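Local atomic coordinates of trimethylamine-N-oxide reductase (Haemophilus influenzae, PDB entry 7L5I), a protein that probably reduces S- or N-oxide substrates such as trimethylamine N-oxide at a molybdenum centre held by two molybdopterin guanine dinucleotide cofactors. Residues Thr189-Glu194 and Val610-Phe615; His703-Ala708 and Ile737-Val742; Arg710-Gly715 and Ala729-Thr734. All blocks are in the same frame, centred on the assembly; numbering follows the deposited sequence.

Contact 1: Thr189-Glu194 and Val610-Phe615; sequences TIEVYE and VRYGEF. With EPE (4-(2-hydroxyethyl)-1-piperazine ethanesulfonic acid), chain H.
Glu194 and Arg611 come closest in backbone, with CA atoms 9.6 Å apart, so side chains alone bridge a type I beta turn, Glu191-Glu194, and a type II turn, Val610-Gly613. Arg611, extended from CG to NE, grips Glu191 side-on as a salt bridge: Arg611 NH2 donates to Glu191 OE1 at 2.8 Å and Arg611 NE to Glu191 OE2 at 3.0 Å. The carboxylate and guanidinium planes are 60° apart, and both nitrogens meet the oxygens from above the carboxylate plane. Tyr612 OH donates to Glu191 OE1 at 2.7 Å, from the opposite face to Arg611 NH2. Arg611 NH2 also donates to Glu194 OE2 at 2.8 Å, in a bent bond from the anti side, somewhat out of the carboxylate plane. Thr189 OG1 donates to the syn lone pair of that oxygen. A HEPES molecule, probably from the crystallisation liquor, touches both segments: C10 lies over a face of the Tyr612 ring and of the guanidinium, O8 donates to Thr189 OG1, and Tyr612 N donates to HEPES O2S at 2.8 Å. This surface salt-bridge network joins the loop after helix 179-187 to helix 613-617. Sharing one arginine probably offsets the repulsion between the two carboxylates and favours their ionised form.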
loop_
_atom_site.group_PDB
_atom_site.type_symbol
_atom_site.label_atom_id
_atom_site.label_comp_id
_atom_site.label_asym_id
_atom_site.label_seq_id
_atom_site.Cartn_x
_atom_site.Cartn_y
_atom_site.Cartn_z
ATOM N N THR A 189 13.234 12.067 9.938
ATOM C CA THR A 189 12.096 12.398 9.088
ATOM C C THR A 189 11.500 11.086 8.612
ATOM O O THR A 189 12.161 10.051 8.628
ATOM C CB THR A 189 12.540 13.299 7.924
ATOM O OG1 THR A 189 11.403 13.919 7.308
ATOM C CG2 THR A 189 13.303 12.515 6.875
ATOM N N ILE A 190 10.230 11.128 8.204
ATOM C CA ILE A 190 9.575 9.876 7.822
ATOM C C ILE A 190 10.171 9.317 6.539
ATOM O O ILE A 190 10.212 8.093 6.345
ATOM C CB ILE A 190 8.058 10.108 7.701
ATOM C CG1 ILE A 190 7.324 8.773 7.653
ATOM C CG2 ILE A 190 7.731 10.926 6.464
ATOM C CD1 ILE A 190 5.809 8.938 7.743
ATOM N N GLU A 191 10.612 10.195 5.636
ATOM C CA GLU A 191 11.395 9.870 4.453
ATOM C C GLU A 191 10.588 9.208 3.338
ATOM O O GLU A 191 10.738 9.586 2.168
ATOM C CB GLU A 191 12.609 8.989 4.839
ATOM C CG GLU A 191 13.644 8.825 3.725
ATOM C CD GLU A 191 14.337 10.135 3.301
ATOM O OE1 GLU A 191 14.418 11.078 4.122
ATOM O OE2 GLU A 191 14.837 10.199 2.143
ATOM N N VAL A 192 9.754 8.215 3.660
ATOM C CA VAL A 192 9.101 7.431 2.607
ATOM C C VAL A 192 8.011 8.200 1.870
ATOM O O VAL A 192 7.664 7.814 0.731
ATOM C CB VAL A 192 8.501 6.132 3.193
ATOM C CG1 VAL A 192 9.640 5.196 3.619
ATOM C CG2 VAL A 192 7.567 6.405 4.368
ATOM N N TYR A 193 7.454 9.251 2.463
ATOM C CA TYR A 193 6.354 9.999 1.857
ATOM C C TYR A 193 6.745 11.448 1.558
ATOM O O TYR A 193 5.921 12.372 1.617
ATOM C CB TYR A 193 5.109 9.990 2.750
ATOM C CG TYR A 193 4.601 8.605 3.078
ATOM C CD1 TYR A 193 4.622 7.587 2.130
ATOM C CD2 TYR A 193 4.095 8.317 4.339
ATOM C CE1 TYR A 193 4.160 6.311 2.440
ATOM C CE2 TYR A 193 3.627 7.043 4.652
ATOM C CZ TYR A 193 3.664 6.047 3.707
ATOM O OH TYR A 193 3.198 4.787 4.028
ATOM N N GLU A 194 7.985 11.662 1.164
ATOM C CA GLU A 194 8.548 12.982 0.922
ATOM C C GLU A 194 9.099 13.083 -0.487
ATOM O O GLU A 194 9.426 12.085 -1.133
ATOM C CB GLU A 194 9.589 13.289 2.014
ATOM C CG GLU A 194 8.864 13.356 3.386
ATOM C CD GLU A 194 9.724 13.688 4.589
ATOM O OE1 GLU A 194 9.175 14.279 5.551
ATOM O OE2 GLU A 194 10.915 13.356 4.603
ATOM N N VAL A 610 17.757 18.809 -5.214
ATOM C CA VAL A 610 18.465 17.613 -4.773
ATOM C C VAL A 610 18.149 17.388 -3.297
ATOM O O VAL A 610 18.412 18.251 -2.450
ATOM C CB VAL A 610 19.980 17.739 -5.020
ATOM C CG1 VAL A 610 20.739 16.546 -4.438
ATOM C CG2 VAL A 610 20.270 17.898 -6.506
ATOM N N ARG A 611 17.587 16.224 -2.990
ATOM C CA ARG A 611 17.295 15.882 -1.610
ATOM C C ARG A 611 18.596 15.761 -0.815
ATOM O O ARG A 611 19.583 15.211 -1.284
ATOM C CB ARG A 611 16.479 14.589 -1.591
ATOM C CG ARG A 611 15.815 14.295 -0.257
ATOM C CD ARG A 611 14.768 13.164 -0.327
ATOM N NE ARG A 611 14.340 12.901 1.052
ATOM C CZ ARG A 611 13.451 13.625 1.714
ATOM N NH1 ARG A 611 12.800 14.637 1.116
ATOM N NH2 ARG A 611 13.182 13.353 2.982
ATOM N N TYR A 612 18.598 16.315 0.394
ATOM C CA TYR A 612 19.767 16.324 1.279
ATOM C C TYR A 612 20.894 17.191 0.727
ATOM O O TYR A 612 22.016 17.141 1.226
ATOM C CB TYR A 612 20.260 14.905 1.613
ATOM C CG TYR A 612 19.269 14.198 2.521
ATOM C CD1 TYR A 612 19.004 14.699 3.787
ATOM C CD2 TYR A 612 18.528 13.110 2.091
ATOM C CE1 TYR A 612 18.064 14.143 4.602
ATOM C CE2 TYR A 612 17.559 12.543 2.926
ATOM C CZ TYR A 612 17.345 13.069 4.183
ATOM O OH TYR A 612 16.408 12.563 5.064
ATOM N N GLY A 613 20.602 18.027 -0.267
ATOM C CA GLY A 613 21.616 18.928 -0.782
ATOM C C GLY A 613 22.073 19.943 0.248
ATOM O O GLY A 613 23.262 20.271 0.326
ATOM N N GLU A 614 21.142 20.451 1.056
ATOM C CA GLU A 614 21.538 21.432 2.066
ATOM C C GLU A 614 22.316 20.775 3.198
ATOM O O GLU A 614 23.298 21.341 3.697
ATOM C CB GLU A 614 20.316 22.150 2.599
ATOM C CG GLU A 614 19.665 23.055 1.545
ATOM C CD GLU A 614 20.679 23.883 0.738
ATOM O OE1 GLU A 614 20.697 23.743 -0.509
ATOM O OE2 GLU A 614 21.466 24.655 1.344
ATOM N N PHE A 615 21.882 19.595 3.637
ATOM C CA PHE A 615 22.672 18.807 4.579
ATOM C C PHE A 615 24.070 18.563 4.053
ATOM O O PHE A 615 25.060 18.734 4.774
ATOM C CB PHE A 615 21.942 17.477 4.831
ATOM C CG PHE A 615 22.676 16.520 5.726
ATOM C CD1 PHE A 615 22.967 16.878 7.029
ATOM C CD2 PHE A 615 22.996 15.231 5.294
ATOM C CE1 PHE A 615 23.618 15.984 7.891
ATOM C CE2 PHE A 615 23.645 14.346 6.159
ATOM C CZ PHE A 615 23.931 14.730 7.473
HETATM N N1 EPE H . 14.051 16.610 5.473
HETATM C C2 EPE H . 14.002 17.520 6.621
HETATM C C3 EPE H . 12.778 17.211 7.470
HETATM N N4 EPE H . 11.553 17.269 6.701
HETATM C C5 EPE H . 11.605 16.672 5.374
HETATM C C6 EPE H . 12.909 16.926 4.604
HETATM C C7 EPE H . 10.272 17.138 7.397
HETATM C C8 EPE H . 10.324 17.204 8.922
HETATM O O8 EPE H . 10.732 15.958 9.457
HETATM C C9 EPE H . 15.408 16.807 4.929
HETATM C C10 EPE H . 15.591 16.519 3.453
HETATM S S EPE H . 15.842 18.121 2.660
HETATM O O1S EPE H . 16.584 19.029 3.545
HETATM O O2S EPE H . 16.555 18.000 1.396
HETATM O O3S EPE H . 14.509 18.622 2.419
#

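Contact 2: His703-Ala708 and Ile737-Val742; sequences HPEDAA and IIKGTV
Lys739 lies across the His703 ring at the N-terminus of helix 704-708, within the molybdopterin dinucleotide-binding domain. Lys739 CB stands over the centre of the His703 ring, 3.9 Å from the centroid and 6° off the normal, a CH-pi contact. Pro704 CD lies on the opposite face. At the ring edge, near its plane, His703 CD2 faces Ile737 O at 3.3 Å. Ile737 CG2 packs against the His703 backbone. Three residues on, Asp706 OD2 accepts from Gly740 N through its syn lone pair, at 2.8 Å. Asp706 OD1 makes a long salt bridge, weak as a hydrogen bond, to Lys739 NZ at 3.5 Å; the last bend of the lysine chain (chi4 -60°) probably helps NZ turn that way. Water 2 donates to the same OD1. The second shell fixes these groups. His703 is the N-cap: its CG lies anti to the backbone N (chi1 -171°), which carries the ring over toward Lys739, while His703 ND1 takes the Glu705 N-H at 3.1 Å. Gly740 belongs to a type II turn, Ile738-Thr741, leading into strand 741-744; a CB on it would press on the carbonyl oxygen of Lys739. Water 1 completes the link: it donates to Asp706 OD2 at 2.6 Å and to Thr741 O at 2.8 Å, and accepts from His703 N.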
loop_
_atom_site.group_PDB
_atom_site.type_symbol
_atom_site.label_atom_id
_atom_site.label_comp_id
_atom_site.label_asym_id
_atom_site.label_seq_id
_atom_site.Cartn_x
_atom_site.Cartn_y
_atom_site.Cartn_z
ATOM N N HIS A 703 8.865 -21.540 -10.985
ATOM C CA HIS A 703 10.047 -21.831 -11.799
ATOM C C HIS A 703 9.896 -23.206 -12.456
ATOM O O HIS A 703 9.359 -24.129 -11.839
ATOM C CB HIS A 703 11.291 -21.805 -10.906
ATOM C CG HIS A 703 12.572 -21.885 -11.666
ATOM N ND1 HIS A 703 13.122 -23.088 -12.067
ATOM C CD2 HIS A 703 13.397 -20.919 -12.124
ATOM C CE1 HIS A 703 14.243 -22.854 -12.731
ATOM N NE2 HIS A 703 14.430 -21.543 -12.783
ATOM N N PRO A 704 10.371 -23.368 -13.689
ATOM C CA PRO A 704 10.160 -24.651 -14.392
ATOM C C PRO A 704 10.692 -25.863 -13.659
ATOM O O PRO A 704 10.107 -26.948 -13.776
ATOM C CB PRO A 704 10.889 -24.450 -15.732
ATOM C CG PRO A 704 11.042 -22.996 -15.903
ATOM C CD PRO A 704 11.065 -22.373 -14.530
ATOM N N GLU A 705 11.781 -25.740 -12.908
ATOM C CA GLU A 705 12.294 -26.917 -12.215
ATOM C C GLU A 705 11.439 -27.272 -11.012
ATOM O O GLU A 705 11.249 -28.455 -10.714
ATOM C CB GLU A 705 13.752 -26.682 -11.820
ATOM C CG GLU A 705 14.629 -26.464 -13.059
ATOM C CD GLU A 705 16.105 -26.283 -12.746
ATOM O OE1 GLU A 705 16.528 -26.599 -11.613
ATOM O OE2 GLU A 705 16.846 -25.828 -13.647
ATOM N N ASP A 706 10.884 -26.278 -10.325
ATOM C CA ASP A 706 9.970 -26.571 -9.235
ATOM C C ASP A 706 8.653 -27.140 -9.771
ATOM O O ASP A 706 8.047 -28.024 -9.150
ATOM C CB ASP A 706 9.745 -25.301 -8.393
ATOM C CG ASP A 706 11.046 -24.774 -7.729
ATOM O OD1 ASP A 706 11.868 -25.592 -7.242
ATOM O OD2 ASP A 706 11.259 -23.530 -7.683
ATOM N N ALA A 707 8.212 -26.660 -10.928
ATOM C CA ALA A 707 6.991 -27.164 -11.534
ATOM C C ALA A 707 7.189 -28.600 -12.030
ATOM O O ALA A 707 6.349 -29.473 -11.799
ATOM C CB ALA A 707 6.570 -26.259 -12.686
ATOM N N ALA A 708 8.296 -28.851 -12.720
ATOM C CA ALA A 708 8.543 -30.195 -13.247
ATOM C C ALA A 708 8.633 -31.223 -12.133
ATOM O O ALA A 708 8.185 -32.366 -12.296
ATOM C CB ALA A 708 9.821 -30.189 -14.082
ATOM N N ILE A 737 10.929 -16.110 -12.064
ATOM C CA ILE A 737 10.950 -16.138 -10.606
ATOM C C ILE A 737 12.173 -16.963 -10.233
ATOM O O ILE A 737 12.506 -17.934 -10.916
ATOM C CB ILE A 737 9.647 -16.711 -10.026
ATOM C CG1 ILE A 737 9.552 -16.520 -8.506
ATOM C CG2 ILE A 737 9.508 -18.201 -10.391
ATOM C CD1 ILE A 737 9.245 -15.129 -8.089
ATOM N N ILE A 738 12.889 -16.530 -9.197
ATOM C CA ILE A 738 14.088 -17.250 -8.767
ATOM C C ILE A 738 13.722 -18.657 -8.296
ATOM O O ILE A 738 12.701 -18.874 -7.632
ATOM C CB ILE A 738 14.783 -16.418 -7.671
ATOM C CG1 ILE A 738 16.171 -16.962 -7.373
ATOM C CG2 ILE A 738 13.952 -16.373 -6.401
ATOM C CD1 ILE A 738 16.943 -16.134 -6.333
ATOM N N LYS A 739 14.551 -19.637 -8.655
ATOM C CA LYS A 739 14.240 -21.015 -8.282
ATOM C C LYS A 739 14.109 -21.138 -6.771
ATOM O O LYS A 739 14.900 -20.567 -6.012
ATOM C CB LYS A 739 15.333 -21.968 -8.779
ATOM C CG LYS A 739 14.999 -23.434 -8.563
ATOM C CD LYS A 739 16.223 -24.308 -8.864
ATOM C CE LYS A 739 15.851 -25.777 -9.039
ATOM N NZ LYS A 739 15.215 -26.380 -7.833
ATOM N N GLY A 740 13.081 -21.868 -6.326
ATOM C CA GLY A 740 12.845 -22.070 -4.910
ATOM C C GLY A 740 11.792 -21.144 -4.328
ATOM O O GLY A 740 11.427 -21.309 -3.162
ATOM N N THR A 741 11.287 -20.220 -5.127
ATOM C CA THR A 741 10.337 -19.203 -4.700
ATOM C C THR A 741 9.170 -19.197 -5.668
ATOM O O THR A 741 9.334 -19.418 -6.876
ATOM C CB THR A 741 11.037 -17.840 -4.643
ATOM O OG1 THR A 741 12.075 -17.897 -3.661
ATOM C CG2 THR A 741 10.050 -16.725 -4.296
ATOM N N VAL A 742 7.974 -18.923 -5.126
ATOM C CA VAL A 742 6.795 -18.696 -5.940
ATOM C C VAL A 742 6.260 -17.305 -5.612
ATOM O O VAL A 742 6.474 -16.800 -4.507
ATOM C CB VAL A 742 5.696 -19.750 -5.713
ATOM C CG1 VAL A 742 6.183 -21.106 -6.239
ATOM C CG2 VAL A 742 5.314 -19.854 -4.258
HETATM O O HOH W 1 9.288 -21.850 -8.177
HETATM O O HOH W 2 13.576 -25.484 -5.290
#

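Contact 3: Arg710-Gly715 and Ala729-Thr734; sequences RGIKDG and AGAAVT
Asp714 lends a side-chain oxygen where a main-chain acceptor might be expected, near the end of strand 726-733: Asp714 OD1 accepts from Val733 N at 2.9 Å and 160°. The donor meets OD1 nearly along the C-O bond direction. The strand belongs to the mixed sheet of the molybdopterin dinucleotide-binding domain, and the loop 710-715 leads from helix 704-708 to its antiparallel neighbour, strand 717-721. The next bond is backbone to backbone. Gly715 N donates to Ala731 O at 2.9 Å, tilted 24° from the carbonyl plane. The positive phi of Gly715, 97°, suits glycine. On the apolar side, Ile712 sends CG2 to Ala731 CB at 3.7 Å. This branch is anti to the Ile712 backbone N, and the Ile712 side chain also packs on Val718 and Ile793 of neighbouring strands. Val733 CG2 lies against the Asp714 backbone, 3.7 Å from Asp714 N, and the Val733 side chain also touches Pro704 and Ala707 of helix 704-708, which ends in a Schellman motif with Gly711 as C-prime residue. Water 3 bridges the two segments, donating to Ala731 O at 2.8 Å and weakly to Asp714 OD2 at 2.9 Å.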
loop_
_atom_site.group_PDB
_atom_site.type_symbol
_atom_site.label_atom_id
_atom_site.label_comp_id
_atom_site.label_asym_id
_atom_site.label_seq_id
_atom_site.Cartn_x
_atom_site.Cartn_y
_atom_site.Cartn_z
ATOM N N ARG A 710 6.889 -31.493 -9.652
ATOM C CA ARG A 710 5.545 -31.780 -9.176
ATOM C C ARG A 710 4.593 -32.170 -10.302
ATOM O O ARG A 710 3.381 -32.264 -10.081
ATOM C CB ARG A 710 4.994 -30.552 -8.438
ATOM C CG ARG A 710 5.776 -30.189 -7.201
ATOM C CD ARG A 710 5.540 -28.731 -6.751
ATOM N NE ARG A 710 6.142 -28.570 -5.434
ATOM C CZ ARG A 710 7.438 -28.380 -5.225
ATOM N NH1 ARG A 710 8.268 -28.287 -6.258
ATOM N NH2 ARG A 710 7.901 -28.293 -4.001
ATOM N N GLY A 711 5.103 -32.370 -11.510
ATOM C CA GLY A 711 4.228 -32.669 -12.631
ATOM C C GLY A 711 3.281 -31.554 -12.987
ATOM O O GLY A 711 2.182 -31.819 -13.500
ATOM N N ILE A 712 3.679 -30.299 -12.754
ATOM C CA ILE A 712 2.832 -29.141 -13.018
ATOM C C ILE A 712 3.228 -28.532 -14.354
ATOM O O ILE A 712 4.405 -28.230 -14.595
ATOM C CB ILE A 712 2.939 -28.112 -11.881
ATOM C CG1 ILE A 712 2.348 -28.674 -10.612
ATOM C CG2 ILE A 712 2.252 -26.801 -12.303
ATOM C CD1 ILE A 712 2.722 -27.903 -9.372
ATOM N N LYS A 713 2.248 -28.344 -15.226
ATOM C CA LYS A 713 2.459 -27.689 -16.505
ATOM C C LYS A 713 1.771 -26.329 -16.500
ATOM O O LYS A 713 0.828 -26.087 -15.744
ATOM C CB LYS A 713 1.929 -28.545 -17.658
ATOM C CG LYS A 713 2.429 -28.114 -19.036
ATOM C CD LYS A 713 3.929 -28.378 -19.239
ATOM C CE LYS A 713 4.547 -27.415 -20.264
ATOM N NZ LYS A 713 4.829 -26.047 -19.717
ATOM N N ASP A 714 2.268 -25.446 -17.356
ATOM C CA ASP A 714 1.700 -24.117 -17.468
ATOM C C ASP A 714 0.199 -24.204 -17.708
ATOM O O ASP A 714 -0.263 -24.950 -18.574
ATOM C CB ASP A 714 2.381 -23.365 -18.609
ATOM C CG ASP A 714 2.051 -21.906 -18.596
ATOM O OD1 ASP A 714 2.583 -21.193 -17.721
ATOM O OD2 ASP A 714 1.237 -21.476 -19.443
ATOM N N GLY A 715 -0.567 -23.459 -16.919
ATOM C CA GLY A 715 -1.993 -23.450 -17.033
ATOM C C GLY A 715 -2.722 -24.365 -16.070
ATOM O O GLY A 715 -3.933 -24.208 -15.894
ATOM N N ALA A 729 -4.689 -21.777 -7.236
ATOM C CA ALA A 729 -4.100 -20.806 -8.144
ATOM C C ALA A 729 -3.864 -21.479 -9.484
ATOM O O ALA A 729 -3.973 -22.696 -9.618
ATOM C CB ALA A 729 -2.818 -20.231 -7.544
ATOM N N GLY A 730 -3.569 -20.666 -10.492
ATOM C CA GLY A 730 -3.276 -21.152 -11.829
ATOM C C GLY A 730 -1.799 -20.996 -12.144
ATOM O O GLY A 730 -1.243 -19.903 -12.013
ATOM N N ALA A 731 -1.180 -22.084 -12.599
ATOM C CA ALA A 731 0.266 -22.076 -12.761
ATOM C C ALA A 731 0.703 -21.213 -13.930
ATOM O O ALA A 731 0.233 -21.374 -15.060
ATOM C CB ALA A 731 0.789 -23.504 -12.970
ATOM N N ALA A 732 1.639 -20.307 -13.659
ATOM C CA ALA A 732 2.352 -19.553 -14.677
ATOM C C ALA A 732 3.803 -19.984 -14.541
ATOM O O ALA A 732 4.513 -19.498 -13.656
ATOM C CB ALA A 732 2.196 -18.046 -14.492
ATOM N N VAL A 733 4.230 -20.922 -15.385
ATOM C CA VAL A 733 5.555 -21.525 -15.275
ATOM C C VAL A 733 6.527 -20.628 -16.026
ATOM O O VAL A 733 6.370 -20.402 -17.232
ATOM C CB VAL A 733 5.576 -22.956 -15.839
ATOM C CG1 VAL A 733 6.995 -23.528 -15.799
ATOM C CG2 VAL A 733 4.643 -23.848 -15.049
ATOM N N THR A 734 7.549 -20.140 -15.326
ATOM C CA THR A 734 8.391 -19.100 -15.877
ATOM C C THR A 734 9.753 -19.057 -15.196
ATOM O O THR A 734 9.873 -19.314 -14.000
ATOM C CB THR A 734 7.687 -17.734 -15.738
ATOM O OG1 THR A 734 8.546 -16.722 -16.241
ATOM C CG2 THR A 734 7.343 -17.435 -14.266
HETATM O O HOH W 3 -0.177 -19.971 -17.399
#

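Contact 1 comes first along the chain and stands apart, its centre 39 Å from that of contact 2 and 44 Å from that of contact 3. It lies across the chain's centre from contact 3 and ties a loop of the molybdopterin oxidoreductase region to a much later helix. Contacts 2 and 3 are neighbours, with centres 10 Å apart. The two segments of contact 3 fall between those of contact 2 in sequence. Both contacts reach the same mixed sheet, through the consecutive strands 726-733 and 741-744. They also meet directly: Ala707 O probably accepts from Ile712 N. Helix 704-708 thus touches, through contact 2 and through Val733, parts of one sheet in the dinucleotide-binding domain.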